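Local coordinates for phage tail sheath protein (Desulfitobacterium hafniense, PDB 3HXL) that probably builds the contractile sheath around the tail tube of a myovirus-type phage or phage-like particle, at residues K49-E54 with F60-Y65; L87-A92 with G178-V183; V105-G110 with N115-V120; F131-L136 with G165-T170. One frame throughout, in Å; residues are numbered along the deposited sequence.

Interaction 1: K49-E54 with F60-Y65; sequences KMITIE and FPKLGY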
loop_
_atom_site.group_PDB
_atom_site.type_symbol
_atom_site.label_atom_id
_atom_site.label_comp_id
_atom_site.label_asym_id
_atom_site.label_seq_id
_atom_site.Cartn_x
_atom_site.Cartn_y
_atom_site.Cartn_z
ATOM N N LYS A 49 9.312 -9.824 -4.931
ATOM C CA LYS A 49 9.642 -9.868 -3.518
ATOM C C LYS A 49 9.143 -8.565 -2.912
ATOM O O LYS A 49 9.520 -7.489 -3.365
ATOM C CB LYS A 49 11.155 -9.962 -3.345
ATOM C CG LYS A 49 11.573 -10.395 -1.964
ATOM C CD LYS A 49 11.287 -11.874 -1.775
ATOM C CE LYS A 49 12.176 -12.702 -2.694
ATOM N NZ LYS A 49 11.913 -14.164 -2.570
HETATM N N MSE A 50 8.298 -8.664 -1.893
HETATM C CA MSE A 50 7.744 -7.480 -1.263
HETATM C C MSE A 50 8.817 -6.557 -0.697
HETATM O O MSE A 50 9.678 -6.974 0.082
HETATM C CB MSE A 50 6.769 -7.876 -0.158
HETATM C CG MSE A 50 5.730 -6.795 0.144
HETATM SE SE MSE A 50 4.477 -6.463 -1.308
HETATM C CE MSE A 50 3.356 -8.001 -1.108
ATOM N N ILE A 51 8.745 -5.296 -1.111
ATOM C CA ILE A 51 9.674 -4.262 -0.677
ATOM C C ILE A 51 8.920 -3.343 0.269
ATOM O O ILE A 51 7.821 -2.883 -0.040
ATOM C CB ILE A 51 10.174 -3.447 -1.879
ATOM C CG1 ILE A 51 10.905 -4.378 -2.851
ATOM C CG2 ILE A 51 11.097 -2.320 -1.417
ATOM C CD1 ILE A 51 11.311 -3.713 -4.148
ATOM N N THR A 52 9.510 -3.081 1.425
ATOM C CA THR A 52 8.875 -2.228 2.410
ATOM C C THR A 52 9.554 -0.866 2.409
ATOM O O THR A 52 10.771 -0.770 2.540
ATOM C CB THR A 52 8.960 -2.854 3.811
ATOM O OG1 THR A 52 8.259 -4.100 3.813
ATOM C CG2 THR A 52 8.337 -1.929 4.847
ATOM N N ILE A 53 8.757 0.181 2.230
ATOM C CA ILE A 53 9.277 1.538 2.207
ATOM C C ILE A 53 8.489 2.396 3.181
ATOM O O ILE A 53 7.265 2.490 3.091
ATOM C CB ILE A 53 9.161 2.152 0.801
ATOM C CG1 ILE A 53 9.909 1.274 -0.202
ATOM C CG2 ILE A 53 9.713 3.580 0.807
ATOM C CD1 ILE A 53 9.807 1.733 -1.631
ATOM N N GLU A 54 9.193 3.005 4.127
ATOM C CA GLU A 54 8.543 3.873 5.100
ATOM C C GLU A 54 8.573 5.277 4.508
ATOM O O GLU A 54 9.506 5.635 3.791
ATOM C CB GLU A 54 9.300 3.859 6.435
ATOM C CG GLU A 54 9.543 2.483 7.054
ATOM C CD GLU A 54 8.273 1.672 7.260
ATOM O OE1 GLU A 54 7.274 2.230 7.766
ATOM O OE2 GLU A 54 8.279 0.465 6.927
ATOM N N PHE A 60 16.544 5.449 -3.373
ATOM C CA PHE A 60 17.569 5.322 -4.403
ATOM C C PHE A 60 18.286 3.970 -4.338
ATOM O O PHE A 60 18.461 3.299 -5.360
ATOM C CB PHE A 60 18.579 6.466 -4.279
ATOM C CG PHE A 60 19.499 6.599 -5.460
ATOM C CD1 PHE A 60 19.003 6.956 -6.710
ATOM C CD2 PHE A 60 20.867 6.386 -5.317
ATOM C CE1 PHE A 60 19.856 7.104 -7.802
ATOM C CE2 PHE A 60 21.727 6.529 -6.400
ATOM C CZ PHE A 60 21.222 6.889 -7.644
ATOM N N PRO A 61 18.710 3.552 -3.136
ATOM C CA PRO A 61 19.406 2.268 -2.981
ATOM C C PRO A 61 18.611 1.051 -3.454
ATOM O O PRO A 61 19.140 0.193 -4.163
ATOM C CB PRO A 61 19.696 2.213 -1.482
ATOM C CG PRO A 61 19.901 3.655 -1.138
ATOM C CD PRO A 61 18.752 4.319 -1.877
ATOM N N LYS A 62 17.342 0.981 -3.064
ATOM C CA LYS A 62 16.488 -0.144 -3.440
ATOM C C LYS A 62 15.892 -0.074 -4.844
ATOM O O LYS A 62 15.827 -1.084 -5.544
ATOM C CB LYS A 62 15.331 -0.294 -2.448
ATOM C CG LYS A 62 15.700 -0.821 -1.075
ATOM C CD LYS A 62 14.469 -0.810 -0.179
ATOM C CE LYS A 62 14.777 -1.279 1.226
ATOM N NZ LYS A 62 13.613 -1.048 2.130
ATOM N N LEU A 63 15.462 1.109 -5.262
ATOM C CA LEU A 63 14.825 1.244 -6.566
ATOM C C LEU A 63 15.643 1.817 -7.709
ATOM O O LEU A 63 15.144 1.920 -8.828
ATOM C CB LEU A 63 13.542 2.048 -6.409
ATOM C CG LEU A 63 12.616 1.473 -5.337
ATOM C CD1 LEU A 63 11.359 2.307 -5.302
ATOM C CD2 LEU A 63 12.286 0.005 -5.633
ATOM N N GLY A 64 16.883 2.203 -7.430
ATOM C CA GLY A 64 17.748 2.738 -8.470
ATOM C C GLY A 64 17.348 4.088 -9.036
ATOM O O GLY A 64 17.958 4.572 -9.987
ATOM N N TYR A 65 16.327 4.702 -8.448
ATOM C CA TYR A 65 15.846 6.002 -8.894
ATOM C C TYR A 65 15.608 6.884 -7.680
ATOM O O TYR A 65 15.551 6.398 -6.551
ATOM C CB TYR A 65 14.531 5.845 -9.657
ATOM C CG TYR A 65 14.666 5.320 -11.065
ATOM C CD1 TYR A 65 15.101 6.151 -12.098
ATOM C CD2 TYR A 65 14.315 4.009 -11.376
ATOM C CE1 TYR A 65 15.174 5.690 -13.407
ATOM C CE2 TYR A 65 14.385 3.538 -12.681
ATOM C CZ TYR A 65 14.811 4.381 -13.690
ATOM O OH TYR A 65 14.851 3.920 -14.983
HETATM O O HOH W 1 12.323 -3.841 1.699
#
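Lys62 reaches from the short helix 60-63 to the backbone of Thr52 on strand 51-54, and its chain is the one to follow. From CB, with CG anti to the carbonyl carbon (chi1 -72°), the chain runs fully extended. CD passes alongside the branch methyl of Ile51, the two side chains sliding by in opposite directions, with Lys62 CD 3.9 Å from Ile51 CG2. At the tip, NZ gives a weak hydrogen bond to the carbonyl of Thr52, NZ to O 2.9 Å. The same ammonium donates to a water, 3.1 Å from Lys62 NZ, which also accepts from Thr52 N, so both polar backbone atoms of Thr52 are tied to one lysine, one directly and one through water. Next in sequence, Leu63 supplies the greasy part: its CD1 meets Ile53 CD1 tip to tip at 4.0 Å, while its CD2 lies 4.1 Å from Ile51 CD1. The helix ends just beyond, where Gly64 takes positive phi and its N still bonds to Phe60 O. Strand 51-54 pairs antiparallel with strand 84-89 of the large mixed sheet, and helix 60-63 packs its leucine against the isoleucines of that strand.

Interaction 2: L87-A92 with G178-V183; sequences LYRLNA and GSDGAV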
loop_
_atom_site.group_PDB
_atom_site.type_symbol
_atom_site.label_atom_id
_atom_site.label_comp_id
_atom_site.label_asym_id
_atom_site.label_seq_id
_atom_site.Cartn_x
_atom_site.Cartn_y
_atom_site.Cartn_z
ATOM N N LEU A 87 5.588 -2.540 -1.590
ATOM C CA LEU A 87 5.762 -2.509 -3.035
ATOM C C LEU A 87 6.181 -3.847 -3.615
ATOM O O LEU A 87 7.051 -4.527 -3.072
ATOM C CB LEU A 87 6.814 -1.454 -3.394
ATOM C CG LEU A 87 7.245 -1.320 -4.858
ATOM C CD1 LEU A 87 6.078 -0.846 -5.713
ATOM C CD2 LEU A 87 8.407 -0.329 -4.939
ATOM N N TYR A 88 5.569 -4.211 -4.734
ATOM C CA TYR A 88 5.881 -5.474 -5.387
ATOM C C TYR A 88 6.182 -5.217 -6.860
ATOM O O TYR A 88 5.327 -4.725 -7.591
ATOM C CB TYR A 88 4.683 -6.410 -5.255
ATOM C CG TYR A 88 4.939 -7.837 -5.679
ATOM C CD1 TYR A 88 5.452 -8.770 -4.781
ATOM C CD2 TYR A 88 4.631 -8.261 -6.970
ATOM C CE1 TYR A 88 5.643 -10.102 -5.155
ATOM C CE2 TYR A 88 4.819 -9.586 -7.359
ATOM C CZ TYR A 88 5.320 -10.498 -6.446
ATOM O OH TYR A 88 5.480 -11.811 -6.816
ATOM N N ARG A 89 7.401 -5.523 -7.297
ATOM C CA ARG A 89 7.745 -5.325 -8.698
ATOM C C ARG A 89 7.309 -6.571 -9.471
ATOM O O ARG A 89 7.815 -7.665 -9.242
ATOM C CB ARG A 89 9.244 -5.101 -8.884
ATOM C CG ARG A 89 9.591 -4.803 -10.331
ATOM C CD ARG A 89 11.088 -4.823 -10.608
ATOM N NE ARG A 89 11.339 -4.562 -12.018
ATOM C CZ ARG A 89 12.538 -4.578 -12.588
ATOM N NH1 ARG A 89 13.622 -4.844 -11.868
ATOM N NH2 ARG A 89 12.648 -4.321 -13.885
ATOM N N LEU A 90 6.376 -6.378 -10.396
ATOM C CA LEU A 90 5.792 -7.458 -11.190
ATOM C C LEU A 90 6.649 -8.054 -12.299
ATOM O O LEU A 90 6.380 -9.163 -12.756
ATOM C CB LEU A 90 4.490 -6.959 -11.812
ATOM C CG LEU A 90 3.363 -6.497 -10.882
ATOM C CD1 LEU A 90 2.477 -5.530 -11.632
ATOM C CD2 LEU A 90 2.572 -7.695 -10.368
ATOM N N ASN A 91 7.663 -7.317 -12.741
ATOM C CA ASN A 91 8.518 -7.761 -13.836
ATOM C C ASN A 91 9.988 -7.869 -13.460
ATOM O O ASN A 91 10.525 -7.013 -12.749
ATOM C CB ASN A 91 8.367 -6.793 -15.005
ATOM C CG ASN A 91 8.795 -5.380 -14.643
ATOM O OD1 ASN A 91 8.461 -4.871 -13.569
ATOM N ND2 ASN A 91 9.528 -4.739 -15.539
ATOM N N ALA A 92 10.631 -8.928 -13.945
ATOM C CA ALA A 92 12.050 -9.156 -13.691
ATOM C C ALA A 92 12.873 -8.492 -14.791
ATOM O O ALA A 92 14.041 -8.151 -14.589
ATOM C CB ALA A 92 12.342 -10.650 -13.650
ATOM N N GLY A 178 19.250 -3.967 -21.972
ATOM C CA GLY A 178 18.370 -3.986 -20.820
ATOM C C GLY A 178 16.960 -3.602 -21.229
ATOM O O GLY A 178 16.774 -2.849 -22.186
ATOM N N SER A 179 15.965 -4.124 -20.516
ATOM C CA SER A 179 14.566 -3.815 -20.804
ATOM C C SER A 179 13.638 -4.320 -19.704
ATOM O O SER A 179 13.989 -5.217 -18.936
ATOM C CB SER A 179 14.142 -4.421 -22.144
ATOM O OG SER A 179 14.248 -5.830 -22.129
ATOM N N ASP A 180 12.448 -3.733 -19.641
ATOM C CA ASP A 180 11.463 -4.108 -18.636
ATOM C C ASP A 180 10.626 -5.295 -19.106
ATOM O O ASP A 180 10.097 -6.059 -18.294
ATOM C CB ASP A 180 10.559 -2.914 -18.323
ATOM C CG ASP A 180 11.347 -1.696 -17.877
ATOM O OD1 ASP A 180 12.452 -1.881 -17.326
ATOM O OD2 ASP A 180 10.863 -0.559 -18.062
ATOM N N GLY A 181 10.516 -5.446 -20.421
ATOM C CA GLY A 181 9.754 -6.547 -20.978
ATOM C C GLY A 181 8.258 -6.384 -20.800
ATOM O O GLY A 181 7.771 -5.290 -20.514
ATOM N N ALA A 182 7.530 -7.481 -20.976
ATOM C CA ALA A 182 6.080 -7.477 -20.842
ATOM C C ALA A 182 5.666 -8.311 -19.639
ATOM O O ALA A 182 6.171 -9.413 -19.428
ATOM C CB ALA A 182 5.440 -8.033 -22.105
ATOM N N VAL A 183 4.740 -7.784 -18.853
ATOM C CA VAL A 183 4.277 -8.493 -17.674
ATOM C C VAL A 183 3.073 -9.368 -18.000
ATOM O O VAL A 183 2.245 -9.018 -18.841
ATOM C CB VAL A 183 3.886 -7.505 -16.561
ATOM C CG1 VAL A 183 2.682 -6.687 -16.994
ATOM C CG2 VAL A 183 3.599 -8.255 -15.277
#
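Asn91 crosses Asp180 at a slant, its ND2 3.5 Å from Asp180 CB, with amide and carboxylate planes 89° apart. Asn91 also bonds to the backbone of Asp180: ND2 donates to Asp180 O at 3.1 Å along a nearly straight N-H line (174°), with the acceptor lying in the amide plane. Seen from the carbonyl, the donor comes in bent and somewhat tilted from the C=O plane. Asn91 CG sits between its own N and carbonyl carbon (chi1 61°), which swings the amide across to the 178-183 loop and leaves OD1 facing Arg89 NE, a weak bond at 3.3 Å. The second hydrogen-bond partner of ND2 is Leu42 O, so two carbonyls grip the amide nitrogen. Opposite charges lie near each other, Arg89 NH2 to Asp180 OD1 4.2 Å, too far for a salt bridge; any attraction is probably modest. Each has closer partners: the guanidinium bonds to Gly45 O and Gly110 O, the carboxylate to Ser43 OG and Ala112 N. Further along, Leu90 CB rests on Val183 CG2 at 3.8 Å, an apolar touch beside the polar one. Strand 84-89 lies between strands 35-40 and 51-54 in the mixed sheet; Leu90, just past its end, also packs on Ala187 and Tyr188 of helix 185-195, to which the 178-183 loop leads.

Interaction 3: V105-G110 with N115-V120; sequences VTAKWG and NDITLV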
loop_
_atom_site.group_PDB
_atom_site.type_symbol
_atom_site.label_atom_id
_atom_site.label_comp_id
_atom_site.label_asym_id
_atom_site.label_seq_id
_atom_site.Cartn_x
_atom_site.Cartn_y
_atom_site.Cartn_z
ATOM N N VAL A 105 30.373 -6.810 -17.462
ATOM C CA VAL A 105 29.681 -6.050 -16.426
ATOM C C VAL A 105 28.191 -6.202 -16.702
ATOM O O VAL A 105 27.713 -5.848 -17.781
ATOM C CB VAL A 105 30.037 -4.552 -16.483
ATOM C CG1 VAL A 105 29.417 -3.827 -15.293
ATOM C CG2 VAL A 105 31.544 -4.380 -16.491
ATOM N N THR A 106 27.471 -6.728 -15.720
ATOM C CA THR A 106 26.042 -6.965 -15.850
ATOM C C THR A 106 25.256 -6.249 -14.754
ATOM O O THR A 106 25.644 -6.273 -13.584
ATOM C CB THR A 106 25.756 -8.477 -15.776
ATOM O OG1 THR A 106 26.629 -9.164 -16.684
ATOM C CG2 THR A 106 24.312 -8.774 -16.139
ATOM N N ALA A 107 24.159 -5.609 -15.145
ATOM C CA ALA A 107 23.302 -4.890 -14.207
ATOM C C ALA A 107 22.855 -5.815 -13.078
ATOM O O ALA A 107 22.659 -7.015 -13.285
ATOM C CB ALA A 107 22.087 -4.334 -14.938
ATOM N N LYS A 108 22.694 -5.253 -11.884
ATOM C CA LYS A 108 22.271 -6.031 -10.724
ATOM C C LYS A 108 20.844 -6.540 -10.908
ATOM O O LYS A 108 20.522 -7.667 -10.531
ATOM C CB LYS A 108 22.354 -5.176 -9.455
ATOM C CG LYS A 108 22.062 -5.934 -8.165
ATOM C CD LYS A 108 22.257 -5.037 -6.952
ATOM C CE LYS A 108 22.011 -5.782 -5.647
ATOM N NZ LYS A 108 22.192 -4.873 -4.479
ATOM N N TRP A 109 19.993 -5.696 -11.483
ATOM C CA TRP A 109 18.594 -6.045 -11.723
ATOM C C TRP A 109 18.259 -5.834 -13.195
ATOM O O TRP A 109 18.885 -5.020 -13.873
ATOM C CB TRP A 109 17.654 -5.173 -10.869
ATOM C CG TRP A 109 17.856 -5.292 -9.380
ATOM C CD1 TRP A 109 18.199 -4.288 -8.513
ATOM C CD2 TRP A 109 17.742 -6.483 -8.588
ATOM N NE1 TRP A 109 18.310 -4.782 -7.235
ATOM C CE2 TRP A 109 18.039 -6.124 -7.254
ATOM C CE3 TRP A 109 17.427 -7.818 -8.879
ATOM C CZ2 TRP A 109 18.023 -7.058 -6.209
ATOM C CZ3 TRP A 109 17.411 -8.743 -7.841
ATOM C CH2 TRP A 109 17.711 -8.359 -6.521
ATOM N N GLY A 110 17.278 -6.580 -13.691
ATOM C CA GLY A 110 16.873 -6.421 -15.073
ATOM C C GLY A 110 16.049 -5.151 -15.192
ATOM O O GLY A 110 15.485 -4.681 -14.203
ATOM N N ASN A 115 20.455 0.280 -18.862
ATOM C CA ASN A 115 21.065 0.939 -20.014
ATOM C C ASN A 115 21.604 2.335 -19.689
ATOM O O ASN A 115 22.242 2.969 -20.530
ATOM C CB ASN A 115 20.074 1.035 -21.179
ATOM C CG ASN A 115 19.529 -0.315 -21.601
ATOM O OD1 ASN A 115 20.275 -1.293 -21.735
ATOM N ND2 ASN A 115 18.222 -0.375 -21.827
ATOM N N ASP A 116 21.348 2.819 -18.477
ATOM C CA ASP A 116 21.845 4.137 -18.078
ATOM C C ASP A 116 23.176 3.989 -17.355
ATOM O O ASP A 116 23.710 4.952 -16.805
ATOM C CB ASP A 116 20.861 4.846 -17.145
ATOM C CG ASP A 116 19.514 5.101 -17.791
ATOM O OD1 ASP A 116 19.455 5.214 -19.031
ATOM O OD2 ASP A 116 18.514 5.203 -17.049
ATOM N N ILE A 117 23.700 2.770 -17.343
ATOM C CA ILE A 117 24.968 2.494 -16.683
ATOM C C ILE A 117 26.080 2.450 -17.722
ATOM O O ILE A 117 25.895 1.923 -18.820
ATOM C CB ILE A 117 24.922 1.143 -15.946
ATOM C CG1 ILE A 117 23.685 1.088 -15.042
ATOM C CG2 ILE A 117 26.187 0.965 -15.106
ATOM C CD1 ILE A 117 23.505 -0.233 -14.321
ATOM N N THR A 118 27.231 3.010 -17.376
ATOM C CA THR A 118 28.372 3.011 -18.282
ATOM C C THR A 118 29.642 2.656 -17.528
ATOM O O THR A 118 29.901 3.176 -16.441
ATOM C CB THR A 118 28.561 4.388 -18.956
ATOM O OG1 THR A 118 27.412 4.694 -19.753
ATOM C CG2 THR A 118 29.797 4.379 -19.855
ATOM N N LEU A 119 30.427 1.761 -18.115
ATOM C CA LEU A 119 31.681 1.320 -17.516
ATOM C C LEU A 119 32.848 2.159 -18.024
ATOM O O LEU A 119 32.928 2.476 -19.209
ATOM C CB LEU A 119 31.936 -0.149 -17.856
ATOM C CG LEU A 119 33.334 -0.675 -17.525
ATOM C CD1 LEU A 119 33.501 -0.775 -16.020
ATOM C CD2 LEU A 119 33.537 -2.033 -18.178
ATOM N N VAL A 120 33.744 2.515 -17.111
ATOM C CA VAL A 120 34.931 3.292 -17.441
ATOM C C VAL A 120 36.140 2.625 -16.785
ATOM O O VAL A 120 36.162 2.417 -15.568
ATOM C CB VAL A 120 34.809 4.751 -16.934
ATOM C CG1 VAL A 120 36.108 5.511 -17.203
ATOM C CG2 VAL A 120 33.648 5.449 -17.634
#
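Val105 carries CG2 anti to its carbonyl carbon, with CG1 anti to the backbone N (chi1 -174°), and Leu119 carries CG anti to its backbone N (chi1 169°). With both side chains pointing across the gap between their strands, these settings bring the CG2 methyl of Val105 against the forked end of Leu119. The fit is uneven: Val105 CG2 lies 3.5 Å from Leu119 CD2, a close methyl-methyl approach, and 4.1 Å from Leu119 CD1. The two side chains meet at a slant, one methyl set against both arms of the fork. Two residues along, Ala107 and Ile117 repeat the pairing more loosely. Ile117 CD1 comes to 4.4 Å from Ala107 CB, the long side chain making up for the short one. No hydrogen bond joins the two segments. This is face-to-face packing of a beta-sandwich: strand 103-107 is the middle strand of a three-stranded antiparallel sheet, strand 117-123 belongs to a four-stranded one, and the four residues lie buried between them. Pairing the nearest CA atoms gives 7.7 Å for Val105 CA to Leu119 CA and 8.0 Å for Ala107 CA to Ile117 CA, well beyond the spacing of strands in one sheet. On the first sheet, Val159 touches both Val105 and Ile117, and Phe161 adds to the cover of Val105. From the second, Val133 packs on Leu119 and Thr135 on Ile117. Farther along the segment the Trp109 ring meets that of Trp44 edge-to-face.

Interaction 4: F131-L136 with G165-T170; sequences FDVSTL and GALTET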
loop_
_atom_site.group_PDB
_atom_site.type_symbol
_atom_site.label_atom_id
_atom_site.label_comp_id
_atom_site.label_asym_id
_atom_site.label_seq_id
_atom_site.Cartn_x
_atom_site.Cartn_y
_atom_site.Cartn_z
ATOM N N PHE A 131 44.339 -0.257 -12.362
ATOM C CA PHE A 131 43.307 0.380 -13.166
ATOM C C PHE A 131 42.229 0.974 -12.272
ATOM O O PHE A 131 41.963 0.466 -11.186
ATOM C CB PHE A 131 42.639 -0.626 -14.114
ATOM C CG PHE A 131 43.584 -1.293 -15.070
ATOM C CD1 PHE A 131 44.439 -2.300 -14.637
ATOM C CD2 PHE A 131 43.599 -0.932 -16.414
ATOM C CE1 PHE A 131 45.297 -2.941 -15.527
ATOM C CE2 PHE A 131 44.454 -1.567 -17.315
ATOM C CZ PHE A 131 45.303 -2.575 -16.869
ATOM N N ASP A 132 41.619 2.058 -12.733
ATOM C CA ASP A 132 40.537 2.681 -11.990
ATOM C C ASP A 132 39.252 2.292 -12.706
ATOM O O ASP A 132 38.970 2.789 -13.797
ATOM C CB ASP A 132 40.683 4.208 -11.970
ATOM C CG ASP A 132 41.819 4.675 -11.077
ATOM O OD1 ASP A 132 41.971 4.134 -9.962
ATOM O OD2 ASP A 132 42.554 5.596 -11.486
ATOM N N VAL A 133 38.490 1.381 -12.106
ATOM C CA VAL A 133 37.236 0.929 -12.701
ATOM C C VAL A 133 36.080 1.693 -12.070
ATOM O O VAL A 133 35.766 1.519 -10.892
ATOM C CB VAL A 133 37.024 -0.587 -12.490
ATOM C CG1 VAL A 133 35.767 -1.046 -13.221
ATOM C CG2 VAL A 133 38.236 -1.348 -12.993
ATOM N N SER A 134 35.455 2.550 -12.864
ATOM C CA SER A 134 34.353 3.349 -12.365
ATOM C C SER A 134 33.024 2.962 -12.994
ATOM O O SER A 134 32.954 2.581 -14.166
ATOM C CB SER A 134 34.646 4.832 -12.604
ATOM O OG SER A 134 35.802 5.229 -11.886
ATOM N N THR A 135 31.971 3.048 -12.191
ATOM C CA THR A 135 30.628 2.732 -12.647
ATOM C C THR A 135 29.860 4.046 -12.704
ATOM O O THR A 135 29.704 4.733 -11.691
ATOM C CB THR A 135 29.916 1.764 -11.671
ATOM O OG1 THR A 135 30.708 0.583 -11.516
ATOM C CG2 THR A 135 28.545 1.377 -12.205
ATOM N N LEU A 136 29.400 4.400 -13.898
ATOM C CA LEU A 136 28.652 5.633 -14.092
ATOM C C LEU A 136 27.183 5.367 -14.354
ATOM O O LEU A 136 26.820 4.408 -15.037
ATOM C CB LEU A 136 29.224 6.435 -15.264
ATOM C CG LEU A 136 30.475 7.293 -15.029
ATOM C CD1 LEU A 136 31.619 6.444 -14.524
ATOM C CD2 LEU A 136 30.846 7.982 -16.330
ATOM N N GLY A 165 41.150 -12.972 -15.672
ATOM C CA GLY A 165 42.323 -12.461 -16.353
ATOM C C GLY A 165 42.574 -10.978 -16.167
ATOM O O GLY A 165 42.169 -10.381 -15.169
ATOM N N ALA A 166 43.234 -10.376 -17.149
ATOM C CA ALA A 166 43.579 -8.965 -17.093
ATOM C C ALA A 166 42.512 -8.028 -17.630
ATOM O O ALA A 166 41.697 -8.392 -18.480
ATOM C CB ALA A 166 44.885 -8.729 -17.835
ATOM N N LEU A 167 42.548 -6.802 -17.128
ATOM C CA LEU A 167 41.614 -5.771 -17.537
ATOM C C LEU A 167 42.133 -5.031 -18.762
ATOM O O LEU A 167 43.334 -5.037 -19.048
ATOM C CB LEU A 167 41.404 -4.776 -16.395
ATOM C CG LEU A 167 40.628 -5.272 -15.169
ATOM C CD1 LEU A 167 40.944 -4.385 -13.970
ATOM C CD2 LEU A 167 39.132 -5.272 -15.468
ATOM N N THR A 168 41.207 -4.399 -19.473
ATOM C CA THR A 168 41.496 -3.615 -20.668
ATOM C C THR A 168 40.816 -2.260 -20.488
ATOM O O THR A 168 39.699 -2.189 -19.978
ATOM C CB THR A 168 40.923 -4.286 -21.939
ATOM O OG1 THR A 168 41.709 -5.437 -22.270
ATOM C CG2 THR A 168 40.925 -3.313 -23.109
ATOM N N GLU A 169 41.483 -1.192 -20.906
ATOM C CA GLU A 169 40.926 0.152 -20.771
ATOM C C GLU A 169 39.725 0.421 -21.669
ATOM O O GLU A 169 39.482 -0.288 -22.642
ATOM C CB GLU A 169 41.992 1.208 -21.069
ATOM C CG GLU A 169 43.009 1.422 -19.965
ATOM C CD GLU A 169 43.921 2.603 -20.253
ATOM O OE1 GLU A 169 44.658 2.553 -21.261
ATOM O OE2 GLU A 169 43.893 3.581 -19.476
ATOM N N THR A 170 38.975 1.461 -21.322
ATOM C CA THR A 170 37.821 1.885 -22.101
ATOM C C THR A 170 37.409 3.270 -21.635
ATOM O O THR A 170 37.279 3.520 -20.437
ATOM C CB THR A 170 36.614 0.914 -21.961
ATOM O OG1 THR A 170 35.491 1.450 -22.672
ATOM C CG2 THR A 170 36.233 0.712 -20.502
#
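Leu167 sets its CB squarely over one face of the Phe131 ring, a CH-pi contact 4.2 Å from Leu167 CB to the ring centroid and just 5° off the normal. From there the leucine chain runs back past the phenylalanine in the opposite sense, bringing Leu167 CD1 to 4.1 Å from Phe131 CD1. At the far end of the ring, Phe131 CZ lies 3.8 Å from Leu167 O. The leucine's CD1 methyl also reaches Val133, 4.2 Å from Leu167 CD1 to Val133 CG2, the two side chains meeting at an angle. At the ring's rim, near its plane, Glu169 CG stands 4.2 Å from Phe131 CE2. Phe131 CG is anti to the carbonyl carbon (chi1 -59°), which turns the ring toward the 165-170 segment. Further out, Leu167 also packs on Val147 and Ile150, and Val133 on Phe161. Strand 131-137 lies between 140-147 and 117-123 in the four-stranded sheet of the beta-sandwich, and the connection from strand 159-162 to strand 170-174 passes over its Phe131 end. With no hydrogen bond between the segments, the contact rests on the shape and burial of Phe131 and Leu167; Glu169 lends the ring its CG, while its OE2 accepts from Glu123 N.

How the interactions relate
From the N terminus, interaction 1 comes first and closes a short loop of five residues between strand 51-54 and helix 60-63. Interaction 2 follows in series and closes a far longer one, of 85 residues; within it nest interaction 3, whose segments are joined by a four-residue link, and then interaction 4, spanning 28, in series with each other. None cross. Interactions 1 and 2 share the mixed sheet, where Ile51 N lies 2.7 Å from Leu87 O. Interactions 3 and 4 share the beta-sandwich through neighbouring strands 117-123 and 131-137. Interaction 2 lies where the chain leaves and re-enters the mixed-sheet part, and Arg89 with Gly110 and Gly178 with Asn115 tie it to interaction 3.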